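Local coordinates for protein Cow rumen GH26 endo-mannanase (Metagenome, PDB 6UEH) that probably hydrolyses internal beta-1,4-mannosidic bonds of mannans such as galactomannan, as an endo-acting glycoside hydrolase of family 26 that carries an accessory domain, at residues E190-K193 / Y199-I202; D430-V435 / F448-G453; R203-M208 / I225-E230. All coordinates share one frame; numbering follows the deposited sequence.

In the fold
All three contacts lie in the eight-stranded barrel of the glycoside hydrolase family 26 domain, and their chemistry varies with place. Interaction 1 is partly buried: helix 187-196 meets the loop leading into strand 202-206, and a carboxylate and a phenol share one hydrogen bond. Interaction 2, wholly buried, relies on carbon-to-carbon contacts between the loops before and after helix 435-441 in the chain. Interaction 3, also buried, sets an arginine on a tryptophan of helix 220-230, the charge being met by Glu-175 and Glu-186. Interactions 1 and 3 adjoin, because the carbonyl of Ala-201 accepts the indole N-H of Trp-227; interaction 2 touches neither, its nearest atoms about 6 Å from interaction 1 and about 5 Å from interaction 3.

Interaction 1. Residues E190-K193 / Y199-I202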
ATOM      1  N   GLU A 190      -0.512 -24.269   9.353  1.00 18.72           N
ATOM      2  CA  GLU A 190      -0.284 -25.065  10.552  1.00 19.74           C
ATOM      3  C   GLU A 190       0.934 -24.551  11.314  1.00 19.61           C
ATOM      4  O   GLU A 190       1.007 -24.683  12.535  1.00 20.13           O
ATOM      5  CB  GLU A 190      -0.110 -26.543  10.196  1.00 21.52           C
ATOM      6  CG  GLU A 190      -1.364 -27.179   9.617  1.00 23.26           C
ATOM      7  CD  GLU A 190      -2.562 -27.037  10.538  1.00 25.66           C
ATOM      8  OE1 GLU A 190      -2.503 -27.546  11.676  1.00 28.12           O
ATOM      9  OE2 GLU A 190      -3.560 -26.410  10.127  1.00 25.78           O
ATOM     10  N   TYR A 191       1.885 -23.966  10.590  1.00 18.29           N
ATOM     11  CA  TYR A 191       3.047 -23.347  11.223  1.00 19.42           C
ATOM     12  C   TYR A 191       2.611 -22.198  12.121  1.00 19.77           C
ATOM     13  O   TYR A 191       3.034 -22.100  13.273  1.00 19.87           O
ATOM     14  CB  TYR A 191       4.043 -22.843  10.177  1.00 19.02           C
ATOM     15  CG  TYR A 191       5.161 -21.996  10.756  1.00 19.71           C
ATOM     16  CD1 TYR A 191       6.232 -22.582  11.421  1.00 20.48           C
ATOM     17  CD2 TYR A 191       5.145 -20.612  10.635  1.00 19.30           C
ATOM     18  CE1 TYR A 191       7.256 -21.810  11.952  1.00 21.24           C
ATOM     19  CE2 TYR A 191       6.163 -19.832  11.163  1.00 19.68           C
ATOM     20  CZ  TYR A 191       7.216 -20.437  11.820  1.00 21.19           C
ATOM     21  OH  TYR A 191       8.230 -19.664  12.348  1.00 22.25           O
ATOM     22  N   ILE A 192       1.760 -21.332  11.580  1.00 18.51           N
ATOM     23  CA  ILE A 192       1.228 -20.196  12.322  1.00 18.53           C
ATOM     24  C   ILE A 192       0.412 -20.654  13.533  1.00 18.63           C
ATOM     25  O   ILE A 192       0.560 -20.117  14.633  1.00 17.80           O
ATOM     26  CB  ILE A 192       0.360 -19.304  11.410  1.00 17.76           C
ATOM     27  CG1 ILE A 192       1.208 -18.750  10.261  1.00 16.53           C
ATOM     28  CG2 ILE A 192      -0.278 -18.174  12.208  1.00 16.70           C
ATOM     29  CD1 ILE A 192       0.428 -17.949   9.246  1.00 16.13           C
ATOM     30  N   LYS A 193      -0.432 -21.662  13.326  1.00 18.96           N
ATOM     31  CA  LYS A 193      -1.277 -22.194  14.393  1.00 19.85           C
ATOM     32  C   LYS A 193      -0.467 -22.784  15.544  1.00 20.31           C
ATOM     33  O   LYS A 193      -0.719 -22.471  16.705  1.00 20.95           O
ATOM     34  CB  LYS A 193      -2.230 -23.256  13.838  1.00 20.61           C
ATOM     35  CG  LYS A 193      -3.191 -23.842  14.866  1.00 21.84           C
ATOM     36  CD  LYS A 193      -4.068 -22.760  15.482  1.00 23.44           C
ATOM     37  CE  LYS A 193      -5.266 -23.355  16.211  1.00 26.88           C
ATOM     38  NZ  LYS A 193      -4.866 -24.347  17.247  1.00 30.01           N
ATOM     39  N   TYR A 199      -5.049 -19.019  13.899  1.00 19.23           N
ATOM     40  CA  TYR A 199      -5.008 -19.072  12.442  1.00 18.31           C
ATOM     41  C   TYR A 199      -5.174 -17.664  11.871  1.00 18.17           C
ATOM     42  O   TYR A 199      -5.839 -16.824  12.476  1.00 20.99           O
ATOM     43  CB  TYR A 199      -6.109 -19.979  11.891  1.00 18.51           C
ATOM     44  CG  TYR A 199      -5.823 -21.463  11.941  1.00 19.02           C
ATOM     45  CD1 TYR A 199      -4.885 -22.039  11.095  1.00 18.85           C
ATOM     46  CD2 TYR A 199      -6.521 -22.295  12.806  1.00 20.12           C
ATOM     47  CE1 TYR A 199      -4.633 -23.398  11.125  1.00 20.21           C
ATOM     48  CE2 TYR A 199      -6.279 -23.658  12.844  1.00 21.47           C
ATOM     49  CZ  TYR A 199      -5.333 -24.203  12.001  1.00 21.41           C
ATOM     50  OH  TYR A 199      -5.086 -25.557  12.031  1.00 21.41           O
ATOM     51  N   PRO A 200      -4.579 -17.398  10.700  1.00 16.77           N
ATOM     52  CA  PRO A 200      -4.868 -16.122  10.038  1.00 16.18           C
ATOM     53  C   PRO A 200      -6.331 -16.063   9.614  1.00 16.57           C
ATOM     54  O   PRO A 200      -6.913 -17.103   9.305  1.00 16.23           O
ATOM     55  CB  PRO A 200      -3.940 -16.137   8.822  1.00 16.28           C
ATOM     56  CG  PRO A 200      -3.728 -17.591   8.542  1.00 16.00           C
ATOM     57  CD  PRO A 200      -3.685 -18.249   9.894  1.00 16.38           C
ATOM     58  N   ALA A 201      -6.917 -14.871   9.609  1.00 15.84           N
ATOM     59  CA  ALA A 201      -8.314 -14.719   9.222  1.00 15.91           C
ATOM     60  C   ALA A 201      -8.460 -14.748   7.704  1.00 15.70           C
ATOM     61  O   ALA A 201      -9.399 -15.342   7.169  1.00 15.84           O
ATOM     62  CB  ALA A 201      -8.885 -13.426   9.789  1.00 15.87           C
ATOM     63  N   ILE A 202      -7.523 -14.099   7.023  1.00 15.39           N
ATOM     64  CA  ILE A 202      -7.530 -14.005   5.568  1.00 15.20           C
ATOM     65  C   ILE A 202      -6.573 -15.026   4.954  1.00 17.69           C
ATOM     66  O   ILE A 202      -5.437 -15.169   5.400  1.00 15.19           O
ATOM     67  CB  ILE A 202      -7.143 -12.578   5.103  1.00 14.90           C
ATOM     68  CG1 ILE A 202      -8.238 -11.580   5.491  1.00 14.94           C
ATOM     69  CG2 ILE A 202      -6.888 -12.537   3.603  1.00 15.76           C
ATOM     70  CD1 ILE A 202      -7.906 -10.139   5.157  1.00 14.70           C
TER
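Lys-193 sends CG anti to its backbone nitrogen (chi1 -178°) and then bends at chi2, which lays its methylenes across the ring of Tyr-199. The side chain of Glu-190, one helical turn earlier, starts with CG anti to its carbonyl carbon and folds at chi2, which brings its carboxylate to the far end of the same ring. The phenol donates to Glu-190: Tyr-199 OH lies 2.6 Å from Glu-190 OE2, on the syn side and 19° out of the carboxylate plane. Carboxylate and ring are turned 50° from each other, with OE2 at the ring edge. Over one face, Lys-193 CD sits 3.8 Å from the centroid of the Tyr-199 ring in a CH-pi contact, displaced toward the rim, while Lys-193 CE approaches Tyr-199 CE2 at 3.5 Å. Deeper in, Ile-192 CG2 rests against Pro-200 CD at 4.1 Å, and both residues also pack on Tyr-471 of helix 464-471. The chain leaving helix 187-196 packs back against it in this way before strand 202-206 begins. One aromatic side chain does two jobs: the bond to the carboxylate is likely to orient its hydroxyl, while the lysine, meeting the ring through its carbons and not through its ammonium, is likely to limit the turning of the ring from one face.

Interaction 2. Residues D430-V435 / F448-G453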
ATOM      1  N   ASP A 430       7.031  -9.127   3.148  1.00 16.09           N
ATOM      2  CA  ASP A 430       7.938 -10.068   3.780  1.00 16.68           C
ATOM      3  C   ASP A 430       7.674  -9.957   5.273  1.00 17.32           C
ATOM      4  O   ASP A 430       6.850 -10.694   5.809  1.00 17.75           O
ATOM      5  CB  ASP A 430       9.415  -9.808   3.417  1.00 16.61           C
ATOM      6  CG  ASP A 430       9.750  -8.333   3.268  1.00 16.57           C
ATOM      7  OD1 ASP A 430       9.049  -7.484   3.853  1.00 15.21           O
ATOM      8  OD2 ASP A 430      10.738  -8.027   2.562  1.00 17.78           O
ATOM      9  N   SER A 431       8.336  -9.010   5.930  1.00 15.86           N
ATOM     10  CA  SER A 431       8.113  -8.790   7.351  1.00 16.04           C
ATOM     11  C   SER A 431       6.741  -8.179   7.627  1.00 14.75           C
ATOM     12  O   SER A 431       6.322  -7.241   6.953  1.00 15.64           O
ATOM     13  CB  SER A 431       9.200  -7.880   7.938  1.00 17.95           C
ATOM     14  OG  SER A 431      10.459  -8.528   7.962  1.00 18.81           O
ATOM     15  N   ILE A 432       6.042  -8.726   8.616  1.00 14.81           N
ATOM     16  CA  ILE A 432       4.880  -8.049   9.182  1.00 15.69           C
ATOM     17  C   ILE A 432       5.394  -6.950  10.100  1.00 16.22           C
ATOM     18  O   ILE A 432       6.273  -7.204  10.924  1.00 16.12           O
ATOM     19  CB  ILE A 432       3.980  -9.007   9.980  1.00 15.13           C
ATOM     20  CG1 ILE A 432       3.572 -10.210   9.127  1.00 14.78           C
ATOM     21  CG2 ILE A 432       2.754  -8.276  10.517  1.00 16.41           C
ATOM     22  CD1 ILE A 432       2.991 -11.344   9.937  1.00 15.16           C
ATOM     23  N   PRO A 433       4.862  -5.725   9.961  1.00 16.07           N
ATOM     24  CA  PRO A 433       5.292  -4.639  10.849  1.00 15.95           C
ATOM     25  C   PRO A 433       5.086  -4.982  12.325  1.00 17.00           C
ATOM     26  O   PRO A 433       4.226  -5.803  12.650  1.00 16.67           O
ATOM     27  CB  PRO A 433       4.399  -3.467  10.432  1.00 16.86           C
ATOM     28  CG  PRO A 433       4.030  -3.761   9.015  1.00 16.49           C
ATOM     29  CD  PRO A 433       3.915  -5.259   8.932  1.00 15.31           C
ATOM     30  N   GLY A 434       5.883  -4.368  13.196  1.00 15.81           N
ATOM     31  CA  GLY A 434       5.727  -4.545  14.627  1.00 16.31           C
ATOM     32  C   GLY A 434       4.381  -4.006  15.064  1.00 18.28           C
ATOM     33  O   GLY A 434       3.977  -2.919  14.649  1.00 18.67           O
ATOM     34  N   VAL A 435       3.682  -4.766  15.898  1.00 19.37           N
ATOM     35  CA  VAL A 435       2.326  -4.407  16.284  1.00 19.79           C
ATOM     36  C   VAL A 435       2.315  -3.106  17.093  1.00 21.53           C
ATOM     37  O   VAL A 435       1.371  -2.322  17.000  1.00 22.61           O
ATOM     38  CB  VAL A 435       1.642  -5.548  17.079  1.00 21.12           C
ATOM     39  CG1 VAL A 435       2.291  -5.748  18.446  1.00 21.73           C
ATOM     40  CG2 VAL A 435       0.151  -5.284  17.216  1.00 21.59           C
ATOM     41  N   PHE A 448      -2.680  -7.621   6.855  1.00 14.20           N
ATOM     42  CA  PHE A 448      -1.341  -7.978   6.394  1.00 15.50           C
ATOM     43  C   PHE A 448      -1.364  -9.380   5.805  1.00 15.77           C
ATOM     44  O   PHE A 448      -2.289 -10.150   6.062  1.00 14.40           O
ATOM     45  CB  PHE A 448      -0.303  -7.881   7.525  1.00 15.75           C
ATOM     46  CG  PHE A 448      -0.563  -8.796   8.703  1.00 16.37           C
ATOM     47  CD1 PHE A 448      -0.266 -10.150   8.637  1.00 16.86           C
ATOM     48  CD2 PHE A 448      -1.053  -8.285   9.896  1.00 16.81           C
ATOM     49  CE1 PHE A 448      -0.490 -10.983   9.722  1.00 17.47           C
ATOM     50  CE2 PHE A 448      -1.273  -9.109  10.986  1.00 16.38           C
ATOM     51  CZ  PHE A 448      -0.989 -10.458  10.900  1.00 17.11           C
ATOM     52  N   CYS A 449      -0.343  -9.711   5.021  1.00 14.49           N
ATOM     53  CA  CYS A 449      -0.305 -10.998   4.344  1.00 15.84           C
ATOM     54  C   CYS A 449       1.093 -11.328   3.833  1.00 15.64           C
ATOM     55  O   CYS A 449       1.474 -10.900   2.744  1.00 15.35           O
ATOM     56  CB  CYS A 449      -1.302 -11.013   3.181  1.00 16.44           C
ATOM     57  SG  CYS A 449      -1.491 -12.617   2.371  1.00 16.56           S
ATOM     58  N   PRO A 450       1.863 -12.087   4.623  1.00 15.53           N
ATOM     59  CA  PRO A 450       3.158 -12.572   4.140  1.00 15.99           C
ATOM     60  C   PRO A 450       2.977 -13.493   2.937  1.00 16.99           C
ATOM     61  O   PRO A 450       1.952 -14.169   2.834  1.00 16.76           O
ATOM     62  CB  PRO A 450       3.721 -13.345   5.339  1.00 16.86           C
ATOM     63  CG  PRO A 450       2.971 -12.820   6.527  1.00 17.09           C
ATOM     64  CD  PRO A 450       1.604 -12.488   6.015  1.00 16.56           C
ATOM     65  N   TRP A 451       3.953 -13.510   2.036  1.00 16.06           N
ATOM     66  CA  TRP A 451       3.929 -14.445   0.921  1.00 17.18           C
ATOM     67  C   TRP A 451       4.203 -15.844   1.470  1.00 17.92           C
ATOM     68  O   TRP A 451       4.503 -15.995   2.659  1.00 18.42           O
ATOM     69  CB  TRP A 451       4.958 -14.040  -0.141  1.00 17.11           C
ATOM     70  CG  TRP A 451       4.657 -14.545  -1.525  1.00 18.60           C
ATOM     71  CD1 TRP A 451       5.452 -15.340  -2.298  1.00 18.31           C
ATOM     72  CD2 TRP A 451       3.477 -14.284  -2.301  1.00 19.30           C
ATOM     73  NE1 TRP A 451       4.843 -15.589  -3.504  1.00 19.31           N
ATOM     74  CE2 TRP A 451       3.630 -14.955  -3.530  1.00 19.84           C
ATOM     75  CE3 TRP A 451       2.308 -13.551  -2.074  1.00 19.55           C
ATOM     76  CZ2 TRP A 451       2.657 -14.917  -4.529  1.00 19.64           C
ATOM     77  CZ3 TRP A 451       1.342 -13.517  -3.068  1.00 19.46           C
ATOM     78  CH2 TRP A 451       1.524 -14.193  -4.279  1.00 18.30           C
ATOM     79  N   TYR A 452       4.091 -16.866   0.629  1.00 17.85           N
ATOM     80  CA  TYR A 452       4.319 -18.232   1.090  1.00 19.75           C
ATOM     81  C   TYR A 452       5.807 -18.537   1.252  1.00 20.17           C
ATOM     82  O   TYR A 452       6.660 -17.708   0.934  1.00 19.13           O
ATOM     83  CB  TYR A 452       3.678 -19.245   0.134  1.00 20.71           C
ATOM     84  CG  TYR A 452       4.034 -19.065  -1.326  1.00 21.47           C
ATOM     85  CD1 TYR A 452       5.291 -19.414  -1.807  1.00 22.99           C
ATOM     86  CD2 TYR A 452       3.105 -18.567  -2.230  1.00 21.14           C
ATOM     87  CE1 TYR A 452       5.615 -19.257  -3.142  1.00 23.95           C
ATOM     88  CE2 TYR A 452       3.418 -18.409  -3.565  1.00 22.27           C
ATOM     89  CZ  TYR A 452       4.675 -18.755  -4.014  1.00 24.67           C
ATOM     90  OH  TYR A 452       4.993 -18.598  -5.341  1.00 28.12           O
ATOM     91  N   GLY A 453       6.109 -19.730   1.751  1.00 20.74           N
ATOM     92  CA  GLY A 453       7.486 -20.159   1.906  1.00 21.77           C
ATOM     93  C   GLY A 453       8.253 -19.369   2.951  1.00 21.81           C
ATOM     94  O   GLY A 453       7.752 -19.117   4.046  1.00 19.07           O
TER
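Ile-432 and Phe-448 face each other across two irregular loops with no hydrogen bond between them, their CA atoms 6.8 Å apart, whereas the CA atoms of Asp-430 and Pro-450 come within 5.4 Å. Ile-432 carries the contact with both its branches. The CG2 methyl stands over the centre of the Phe-448 ring, 3.8 Å from the centroid and 13° off the normal, a nearly vertical CH-pi approach. The other branch reaches along the ring toward its rim, where Ile-432 CD1 meets Phe-448 CE1 at 3.5 Å. That same methyl also touches the neighbouring proline, with Ile-432 CD1 and Pro-450 CG 3.7 Å apart. With CG1 anti to the carbonyl carbon (chi1 -54°), the isoleucine can straddle ring and proline together. Pro-450 CD lies at the edge of the Phe-448 ring, in its plane. Beside this apolar patch, Ser-431 N donates a bent bond of 2.7 Å to Asp-430 OD1, from the anti side and out of the carboxylate plane; OD2 is bonded to Thr-390 OG1. Ile-470 of helix 464-471 packs on both Ile-432 and Phe-448, and Phe-448 also packs on Ile-169 and Ser-171 of strand 169-174. Backbone bonds join Phe-448 to Ile-170, Pro-450 to Gln-174 and Trp-451 to Asn-429, consistent with segment 448-453 bridging strands 169-174 and 423-429 where the TIM barrel closes.

Interaction 3. Residues R203-M208 / I225-E230; sequences RGFDFM and IEWVKE
Trp-227, Arg-203 and Phe-205 account for nearly all of the surface buried here, and the indole is the common partner. Trp-227 has CG anti to the backbone nitrogen (chi1 -174°), which carries the indole from the helix over to Arg-203. Arg-203 CB stands over the five-membered ring of Trp-227, 3.4 Å from its centroid and 13° off the normal, a close CH-pi contact. From there the extended arginine chain passes along the indole face, with Arg-203 CD 3.5 Å from Trp-227 CE3. The guanidinium then turns its edge toward the six-membered ring, the two planes 62° apart; its charge is met by salt bridges to Glu-175 and Glu-186. Phe-205 adds an apolar touch at the methylene that carries the indole, its CZ 4.0 Å from Trp-227 CB. The indole N-H donates to the carbonyl of Ala-201 just ahead of the strand. Replacing Trp-227 by an alanine would probably leave the aliphatic part of Arg-203 without its flat support and the Ala-201 carbonyl without this donor. Such helix-on-strand packing is characteristic of a beta-alpha-beta unit, here strand 202-206, helix 220-230 and strand 234-238, in the TIM barrel of family 26.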
ATOM      1  N   ARG A 203      -7.039 -15.747   3.942  1.00 16.92           N
ATOM      2  CA  ARG A 203      -6.175 -16.671   3.215  1.00 15.31           C
ATOM      3  C   ARG A 203      -6.009 -16.197   1.775  1.00 15.57           C
ATOM      4  O   ARG A 203      -6.983 -15.829   1.119  1.00 15.08           O
ATOM      5  CB  ARG A 203      -6.742 -18.093   3.259  1.00 15.64           C
ATOM      6  CG  ARG A 203      -5.885 -19.144   2.562  1.00 18.27           C
ATOM      7  CD  ARG A 203      -6.278 -20.548   3.016  1.00 18.13           C
ATOM      8  NE  ARG A 203      -5.550 -21.596   2.304  1.00 18.10           N
ATOM      9  CZ  ARG A 203      -5.298 -22.802   2.806  1.00 19.16           C
ATOM     10  NH1 ARG A 203      -5.700 -23.110   4.031  1.00 16.88           N
ATOM     11  NH2 ARG A 203      -4.631 -23.698   2.089  1.00 16.84           N
ATOM     12  N   GLY A 204      -4.767 -16.187   1.299  1.00 15.01           N
ATOM     13  CA  GLY A 204      -4.469 -15.733  -0.046  1.00 14.85           C
ATOM     14  C   GLY A 204      -4.351 -16.882  -1.027  1.00 15.04           C
ATOM     15  O   GLY A 204      -3.694 -17.885  -0.747  1.00 15.23           O
ATOM     16  N   PHE A 205      -4.995 -16.730  -2.180  1.00 16.25           N
ATOM     17  CA  PHE A 205      -4.990 -17.751  -3.220  1.00 15.20           C
ATOM     18  C   PHE A 205      -4.478 -17.165  -4.532  1.00 17.27           C
ATOM     19  O   PHE A 205      -4.105 -15.993  -4.592  1.00 14.88           O
ATOM     20  CB  PHE A 205      -6.395 -18.332  -3.423  1.00 15.36           C
ATOM     21  CG  PHE A 205      -7.017 -18.897  -2.170  1.00 15.52           C
ATOM     22  CD1 PHE A 205      -7.731 -18.083  -1.304  1.00 17.31           C
ATOM     23  CD2 PHE A 205      -6.908 -20.246  -1.873  1.00 15.80           C
ATOM     24  CE1 PHE A 205      -8.314 -18.603  -0.157  1.00 17.62           C
ATOM     25  CE2 PHE A 205      -7.487 -20.773  -0.731  1.00 18.26           C
ATOM     26  CZ  PHE A 205      -8.194 -19.951   0.124  1.00 18.37           C
ATOM     27  N   ASP A 206      -4.468 -17.980  -5.583  1.00 17.88           N
ATOM     28  CA  ASP A 206      -4.067 -17.519  -6.912  1.00 17.99           C
ATOM     29  C   ASP A 206      -4.647 -18.430  -7.989  1.00 17.98           C
ATOM     30  O   ASP A 206      -4.598 -19.652  -7.866  1.00 15.72           O
ATOM     31  CB  ASP A 206      -2.541 -17.466  -7.037  1.00 17.42           C
ATOM     32  CG  ASP A 206      -2.076 -16.510  -8.124  1.00 17.80           C
ATOM     33  OD1 ASP A 206      -2.326 -16.789  -9.317  1.00 16.73           O
ATOM     34  OD2 ASP A 206      -1.455 -15.481  -7.784  1.00 17.68           O
ATOM     35  N   PHE A 207      -5.183 -17.828  -9.049  1.00 15.46           N
ATOM     36  CA  PHE A 207      -5.863 -18.581 -10.098  1.00 15.70           C
ATOM     37  C   PHE A 207      -5.019 -18.777 -11.353  1.00 16.44           C
ATOM     38  O   PHE A 207      -5.555 -19.049 -12.425  1.00 17.31           O
ATOM     39  CB  PHE A 207      -7.177 -17.889 -10.474  1.00 17.80           C
ATOM     40  CG  PHE A 207      -8.235 -17.988  -9.415  1.00 17.98           C
ATOM     41  CD1 PHE A 207      -9.039 -19.111  -9.329  1.00 17.67           C
ATOM     42  CD2 PHE A 207      -8.420 -16.964  -8.502  1.00 18.11           C
ATOM     43  CE1 PHE A 207     -10.010 -19.213  -8.350  1.00 15.87           C
ATOM     44  CE2 PHE A 207      -9.390 -17.058  -7.525  1.00 16.53           C
ATOM     45  CZ  PHE A 207     -10.185 -18.184  -7.449  1.00 15.68           C
ATOM     46  N   MET A 208      -3.701 -18.661 -11.216  1.00 17.39           N
ATOM     47  CA  MET A 208      -2.806 -18.679 -12.371  1.00 17.22           C
ATOM     48  C   MET A 208      -2.863 -19.979 -13.177  1.00 18.02           C
ATOM     49  O   MET A 208      -2.663 -19.967 -14.393  1.00 17.52           O
ATOM     50  CB  MET A 208      -1.366 -18.418 -11.918  1.00 15.92           C
ATOM     51  CG  MET A 208      -0.856 -19.401 -10.876  1.00 16.02           C
ATOM     52  SD  MET A 208       0.749 -18.919 -10.206  1.00 26.55           S
ATOM     53  CE  MET A 208       1.747 -18.954 -11.689  1.00 21.77           C
ATOM     54  N   ILE A 225     -13.559 -22.220  -1.255  1.00 14.92           N
ATOM     55  CA  ILE A 225     -14.861 -22.581  -0.708  1.00 16.95           C
ATOM     56  C   ILE A 225     -14.716 -23.153   0.700  1.00 19.12           C
ATOM     57  O   ILE A 225     -15.461 -22.784   1.611  1.00 19.56           O
ATOM     58  CB  ILE A 225     -15.581 -23.599  -1.610  1.00 19.08           C
ATOM     59  CG1 ILE A 225     -15.923 -22.956  -2.957  1.00 19.01           C
ATOM     60  CG2 ILE A 225     -16.836 -24.130  -0.931  1.00 20.32           C
ATOM     61  CD1 ILE A 225     -16.547 -23.908  -3.952  1.00 20.41           C
ATOM     62  N   GLU A 226     -13.742 -24.042   0.871  1.00 18.97           N
ATOM     63  CA  GLU A 226     -13.473 -24.651   2.167  1.00 20.16           C
ATOM     64  C   GLU A 226     -13.144 -23.586   3.211  1.00 17.89           C
ATOM     65  O   GLU A 226     -13.684 -23.602   4.316  1.00 18.32           O
ATOM     66  CB  GLU A 226     -12.325 -25.661   2.053  1.00 23.42           C
ATOM     67  CG  GLU A 226     -12.233 -26.660   3.200  1.00 29.17           C
ATOM     68  CD  GLU A 226     -11.522 -26.105   4.418  1.00 32.17           C
ATOM     69  OE1 GLU A 226     -10.750 -25.132   4.272  1.00 32.13           O
ATOM     70  OE2 GLU A 226     -11.736 -26.644   5.525  1.00 34.28           O
ATOM     71  N   TRP A 227     -12.263 -22.660   2.848  1.00 15.72           N
ATOM     72  CA  TRP A 227     -11.821 -21.617   3.769  1.00 14.87           C
ATOM     73  C   TRP A 227     -12.983 -20.741   4.223  1.00 17.85           C
ATOM     74  O   TRP A 227     -13.141 -20.471   5.413  1.00 14.76           O
ATOM     75  CB  TRP A 227     -10.737 -20.752   3.119  1.00 15.14           C
ATOM     76  CG  TRP A 227     -10.133 -19.749   4.057  1.00 15.51           C
ATOM     77  CD1 TRP A 227     -10.364 -18.402   4.084  1.00 15.08           C
ATOM     78  CD2 TRP A 227      -9.206 -20.017   5.113  1.00 15.70           C
ATOM     79  NE1 TRP A 227      -9.635 -17.816   5.091  1.00 14.95           N
ATOM     80  CE2 TRP A 227      -8.917 -18.788   5.740  1.00 16.23           C
ATOM     81  CE3 TRP A 227      -8.591 -21.178   5.594  1.00 16.26           C
ATOM     82  CZ2 TRP A 227      -8.035 -18.685   6.812  1.00 18.22           C
ATOM     83  CZ3 TRP A 227      -7.719 -21.075   6.661  1.00 17.39           C
ATOM     84  CH2 TRP A 227      -7.450 -19.837   7.258  1.00 19.75           C
ATOM     85  N   VAL A 228     -13.800 -20.308   3.270  1.00 17.70           N
ATOM     86  CA  VAL A 228     -14.890 -19.386   3.563  1.00 17.12           C
ATOM     87  C   VAL A 228     -16.101 -20.089   4.169  1.00 18.44           C
ATOM     88  O   VAL A 228     -16.563 -19.721   5.248  1.00 18.66           O
ATOM     89  CB  VAL A 228     -15.335 -18.629   2.295  1.00 16.30           C
ATOM     90  CG1 VAL A 228     -16.570 -17.787   2.582  1.00 17.57           C
ATOM     91  CG2 VAL A 228     -14.200 -17.762   1.765  1.00 14.63           C
ATOM     92  N   LYS A 229     -16.606 -21.104   3.476  1.00 19.71           N
ATOM     93  CA  LYS A 229     -17.875 -21.724   3.844  1.00 22.77           C
ATOM     94  C   LYS A 229     -17.763 -22.704   5.011  1.00 23.49           C
ATOM     95  O   LYS A 229     -18.730 -22.911   5.744  1.00 24.64           O
ATOM     96  CB  LYS A 229     -18.480 -22.435   2.630  1.00 26.65           C
ATOM     97  CG  LYS A 229     -18.727 -21.517   1.439  1.00 29.17           C
ATOM     98  CD  LYS A 229     -19.977 -20.666   1.624  1.00 32.71           C
ATOM     99  CE  LYS A 229     -21.238 -21.464   1.319  1.00 36.91           C
ATOM    100  NZ  LYS A 229     -22.480 -20.661   1.496  1.00 39.54           N
ATOM    101  N   GLU A 230     -16.592 -23.306   5.191  1.00 23.49           N
ATOM    102  CA  GLU A 230     -16.437 -24.316   6.233  1.00 26.40           C
ATOM    103  C   GLU A 230     -15.618 -23.831   7.429  1.00 24.50           C
ATOM    104  O   GLU A 230     -15.865 -24.252   8.558  1.00 24.01           O
ATOM    105  CB  GLU A 230     -15.812 -25.586   5.652  1.00 32.00           C
ATOM    106  CG  GLU A 230     -16.722 -26.308   4.666  1.00 37.54           C
ATOM    107  CD  GLU A 230     -16.181 -27.658   4.240  1.00 43.72           C
ATOM    108  OE1 GLU A 230     -14.968 -27.901   4.418  1.00 45.14           O
ATOM    109  OE2 GLU A 230     -16.972 -28.478   3.727  1.00 47.21           O
TER